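PDB 5YU3: lysine cyclodeaminase, which converts L-lysine to L-pipecolic acid with loss of ammonia, probably through a redox cycle of its bound NAD, and also recognises ornithine and diaminobutyric acid. Local coordinates for residues A[124-136]-A[288-300]. Residues are numbered along the deposited sequence; the frame is centred on the assembly and turned at random.
Sequences AASAVASRLLARP and AAAGRQDTLSVFD. With NA (sodium ion), chain E.
Gln293 lies across the carboxyl end of helix 115-133, where carbonyl groups lack the next helical turn. Its CB is 3.9 Å from Leu133 O; CG touches two carbonyl oxygens, Leu132 O at 3.3 Å and Ala134 O. The extended chain beyond CG (chi2 171°) carries the amide alongside the last turn: OE1 is turned to Pro136 CD, and NE2, turned back along the helix, gives Leu132 O a weak hydrogen bond of 3.3 Å, bent to 146° at the hydrogen. Behind it, Gln293 CA points its hydrogen almost straight at Leu133 O. Without the amide, as with an alanine here, Leu132 O is likely to lose this donor and a gap to open beside Pro136 CD. Beyond the helix end, Arg135 NH1 makes a weak, long salt bridge with Asp294 OD1, which lies at the guanidinium edge; Asp137 holds NE of the same group. This is the Rossmann-type NAD domain of the ornithine cyclodeaminase/mu-crystallin family: helical segment 124-133 packs, nearly antiparallel, against strand 297-300 of the parallel sheet, the axes of these short segments approaching to 9.3 Å. Leu133 CD2 touches both Arg292 CB (3.6 Å) and Ala289 CB, while its CB packs against Ser297 OG, which is hydrogen-bonded to His229 ND1. Farther along, Phe299 CG is anti to the backbone N (chi1 166°), which lays the ring against Ala129 CB; this methyl sits over one face, 3.8 Å from the ring centroid, in a CH-pi contact. At the strand's end Asp300 OD1 binds the sodium ion at 2.8 Å, alongside the carbonyl oxygens of Ala232, Gly234 and Ser301.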
loop_
_atom_site.group_PDB
_atom_site.type_symbol
_atom_site.label_atom_id
_atom_site.label_comp_id
_atom_site.label_asym_id
_atom_site.label_seq_id
_atom_site.Cartn_x
_atom_site.Cartn_y
_atom_site.Cartn_z
ATOM N N ALA A 124 23.393 -0.599 1.978
ATOM C CA ALA A 124 23.912 0.625 1.386
ATOM C C ALA A 124 23.728 1.816 2.318
ATOM O O ALA A 124 24.620 2.660 2.434
ATOM C CB ALA A 124 23.232 0.903 0.043
ATOM N N ALA A 125 22.577 1.904 2.981
ATOM C CA ALA A 125 22.329 3.051 3.854
ATOM C C ALA A 125 23.317 3.067 5.014
ATOM O O ALA A 125 23.858 4.127 5.362
ATOM C CB ALA A 125 20.889 3.025 4.367
ATOM N N SER A 126 23.571 1.896 5.614
ATOM C CA SER A 126 24.599 1.803 6.651
ATOM C C SER A 126 25.965 2.213 6.115
ATOM O O SER A 126 26.752 2.856 6.823
ATOM C CB SER A 126 24.653 0.387 7.227
ATOM O OG SER A 126 23.514 0.103 8.023
ATOM N N ALA A 127 26.271 1.848 4.862
ATOM C CA ALA A 127 27.552 2.231 4.272
ATOM C C ALA A 127 27.652 3.740 4.092
ATOM O O ALA A 127 28.711 4.328 4.343
ATOM C CB ALA A 127 27.753 1.525 2.925
ATOM N N VAL A 128 26.563 4.387 3.654
ATOM C CA VAL A 128 26.562 5.846 3.540
ATOM C C VAL A 128 26.815 6.489 4.899
ATOM O O VAL A 128 27.629 7.417 5.028
ATOM C CB VAL A 128 25.234 6.340 2.934
ATOM C CG1 VAL A 128 25.156 7.869 2.969
ATOM C CG2 VAL A 128 25.099 5.840 1.507
ATOM N N ALA A 129 26.104 6.024 5.926
ATOM C CA ALA A 129 26.258 6.615 7.256
ATOM C C ALA A 129 27.637 6.341 7.831
ATOM O O ALA A 129 28.214 7.202 8.507
ATOM C CB ALA A 129 25.200 6.072 8.215
ATOM N N SER A 130 28.164 5.134 7.604
ATOM C CA SER A 130 29.437 4.762 8.213
ATOM C C SER A 130 30.609 5.445 7.526
ATOM O O SER A 130 31.630 5.718 8.169
ATOM C CB SER A 130 29.611 3.246 8.188
ATOM O OG SER A 130 28.591 2.588 8.916
ATOM N N ARG A 131 30.494 5.730 6.229
ATOM C CA ARG A 131 31.515 6.539 5.583
ATOM C C ARG A 131 31.632 7.897 6.261
ATOM O O ARG A 131 32.738 8.431 6.418
ATOM C CB ARG A 131 31.188 6.691 4.096
ATOM C CG ARG A 131 32.389 6.879 3.208
ATOM C CD ARG A 131 32.026 6.469 1.791
ATOM N NE ARG A 131 30.705 6.989 1.454
ATOM C CZ ARG A 131 30.146 6.894 0.253
ATOM N NH1 ARG A 131 30.797 6.281 -0.738
ATOM N NH2 ARG A 131 28.934 7.410 0.050
ATOM N N LEU A 132 30.501 8.463 6.690
ATOM C CA LEU A 132 30.508 9.771 7.338
ATOM C C LEU A 132 30.970 9.708 8.791
ATOM O O LEU A 132 31.583 10.667 9.278
ATOM C CB LEU A 132 29.110 10.397 7.289
ATOM C CG LEU A 132 28.666 11.037 5.964
ATOM C CD1 LEU A 132 27.150 11.001 5.845
ATOM C CD2 LEU A 132 29.177 12.462 5.850
ATOM N N LEU A 133 30.673 8.616 9.508
ATOM C CA LEU A 133 30.749 8.622 10.967
ATOM C C LEU A 133 31.637 7.546 11.575
ATOM O O LEU A 133 31.877 7.589 12.791
ATOM C CB LEU A 133 29.336 8.489 11.567
ATOM C CG LEU A 133 28.419 9.689 11.309
ATOM C CD1 LEU A 133 26.983 9.401 11.733
ATOM C CD2 LEU A 133 28.950 10.919 12.032
ATOM N N ALA A 134 32.098 6.570 10.807
ATOM C CA ALA A 134 33.081 5.631 11.327
ATOM C C ALA A 134 34.481 6.089 10.938
ATOM O O ALA A 134 34.673 6.799 9.945
ATOM C CB ALA A 134 32.834 4.216 10.790
ATOM N N ARG A 135 35.460 5.674 11.728
ATOM C CA ARG A 135 36.846 5.981 11.417
ATOM C C ARG A 135 37.200 5.400 10.050
ATOM O O ARG A 135 36.884 4.235 9.779
ATOM C CB ARG A 135 37.764 5.404 12.492
ATOM C CG ARG A 135 38.102 6.376 13.620
ATOM C CD ARG A 135 39.252 5.822 14.461
ATOM N NE ARG A 135 40.546 5.945 13.782
ATOM C CZ ARG A 135 41.301 7.043 13.779
ATOM N NH1 ARG A 135 40.907 8.129 14.429
ATOM N NH2 ARG A 135 42.459 7.053 13.131
ATOM N N PRO A 136 37.821 6.173 9.160
ATOM C CA PRO A 136 38.128 5.644 7.823
ATOM C C PRO A 136 39.106 4.490 7.830
ATOM O O PRO A 136 39.203 3.782 6.821
ATOM C CB PRO A 136 38.694 6.860 7.085
ATOM C CG PRO A 136 39.085 7.855 8.281
ATOM C CD PRO A 136 38.235 7.616 9.246
ATOM N N ALA A 288 27.994 19.126 9.732
ATOM C CA ALA A 288 27.307 18.556 10.885
ATOM C C ALA A 288 27.981 17.282 11.387
ATOM O O ALA A 288 27.853 16.937 12.569
ATOM C CB ALA A 288 25.846 18.292 10.525
ATOM N N ALA A 289 28.706 16.575 10.523
ATOM C CA ALA A 289 29.400 15.353 10.910
ATOM C C ALA A 289 30.874 15.577 11.230
ATOM O O ALA A 289 31.550 14.634 11.664
ATOM C CB ALA A 289 29.275 14.306 9.798
ATOM N N ALA A 290 31.389 16.787 11.020
ATOM C CA ALA A 290 32.821 17.029 11.155
ATOM C C ALA A 290 33.271 16.775 12.592
ATOM O O ALA A 290 32.749 17.381 13.534
ATOM C CB ALA A 290 33.153 18.457 10.721
ATOM N N GLY A 291 34.221 15.851 12.760
ATOM C CA GLY A 291 34.706 15.478 14.074
ATOM C C GLY A 291 33.951 14.352 14.753
ATOM O O GLY A 291 34.427 13.832 15.772
ATOM N N ARG A 292 32.795 13.949 14.232
ATOM C CA ARG A 292 32.003 12.934 14.919
ATOM C C ARG A 292 32.492 11.511 14.648
ATOM O O ARG A 292 32.007 10.566 15.288
ATOM C CB ARG A 292 30.531 13.063 14.525
ATOM C CG ARG A 292 29.952 14.475 14.655
ATOM C CD ARG A 292 30.031 15.038 16.065
ATOM N NE ARG A 292 29.328 16.322 16.154
ATOM C CZ ARG A 292 29.658 17.319 16.976
ATOM N NH1 ARG A 292 30.689 17.201 17.807
ATOM N NH2 ARG A 292 28.950 18.443 16.965
ATOM N N GLN A 293 33.434 11.322 13.723
ATOM C CA GLN A 293 34.011 9.994 13.575
ATOM C C GLN A 293 34.733 9.569 14.841
ATOM O O GLN A 293 34.734 8.383 15.185
ATOM C CB GLN A 293 34.972 9.951 12.388
ATOM C CG GLN A 293 34.298 9.970 11.030
ATOM C CD GLN A 293 35.307 10.141 9.907
ATOM O OE1 GLN A 293 36.508 10.248 10.153
ATOM N NE2 GLN A 293 34.828 10.164 8.671
ATOM N N ASP A 294 35.331 10.523 15.556
ATOM C CA ASP A 294 36.203 10.216 16.682
ATOM C C ASP A 294 35.481 10.114 18.016
ATOM O O ASP A 294 36.147 9.921 19.038
ATOM C CB ASP A 294 37.316 11.262 16.776
ATOM C CG ASP A 294 38.164 11.298 15.532
ATOM O OD1 ASP A 294 38.445 10.214 14.985
ATOM O OD2 ASP A 294 38.529 12.404 15.087
ATOM N N THR A 295 34.153 10.230 18.038
ATOM C CA THR A 295 33.360 10.006 19.234
ATOM C C THR A 295 32.256 9.015 18.911
ATOM O O THR A 295 32.079 8.609 17.757
ATOM C CB THR A 295 32.760 11.312 19.789
ATOM O OG1 THR A 295 32.190 12.088 18.728
ATOM C CG2 THR A 295 33.829 12.123 20.406
ATOM N N LEU A 296 31.520 8.618 19.943
ATOM C CA LEU A 296 30.457 7.633 19.776
ATOM C C LEU A 296 29.344 8.189 18.895
ATOM O O LEU A 296 28.831 9.285 19.138
ATOM C CB LEU A 296 29.889 7.232 21.145
ATOM C CG LEU A 296 28.680 6.292 21.106
ATOM C CD1 LEU A 296 29.067 4.957 20.485
ATOM C CD2 LEU A 296 28.110 6.089 22.527
ATOM N N SER A 297 28.977 7.433 17.858
ATOM C CA SER A 297 27.910 7.825 16.949
ATOM C C SER A 297 26.965 6.652 16.711
ATOM O O SER A 297 27.358 5.482 16.768
ATOM C CB SER A 297 28.469 8.348 15.595
ATOM O OG SER A 297 29.391 7.423 15.018
ATOM N N VAL A 298 25.702 6.979 16.452
ATOM C CA VAL A 298 24.683 5.985 16.139
ATOM C C VAL A 298 23.914 6.475 14.924
ATOM O O VAL A 298 23.437 7.615 14.911
ATOM C CB VAL A 298 23.710 5.751 17.307
ATOM C CG1 VAL A 298 22.532 4.886 16.842
ATOM C CG2 VAL A 298 24.433 5.113 18.482
ATOM N N PHE A 299 23.799 5.617 13.912
ATOM C CA PHE A 299 22.895 5.832 12.783
ATOM C C PHE A 299 21.648 5.015 13.085
ATOM O O PHE A 299 21.702 3.779 13.118
ATOM C CB PHE A 299 23.544 5.408 11.463
ATOM C CG PHE A 299 22.572 5.273 10.296
ATOM C CD1 PHE A 299 21.598 6.237 10.056
ATOM C CD2 PHE A 299 22.663 4.188 9.429
ATOM C CE1 PHE A 299 20.709 6.122 8.975
ATOM C CE2 PHE A 299 21.796 4.062 8.337
ATOM C CZ PHE A 299 20.805 5.033 8.110
ATOM N N ASP A 300 20.546 5.711 13.355
ATOM C CA ASP A 300 19.261 5.084 13.653
ATOM C C ASP A 300 18.538 4.835 12.336
ATOM O O ASP A 300 17.952 5.752 11.755
ATOM C CB ASP A 300 18.435 5.972 14.578
ATOM C CG ASP A 300 17.239 5.247 15.158
ATOM O OD1 ASP A 300 17.169 4.004 15.027
ATOM O OD2 ASP A 300 16.377 5.916 15.779
HETATM NA NA NA E . 16.719 1.358 14.204
#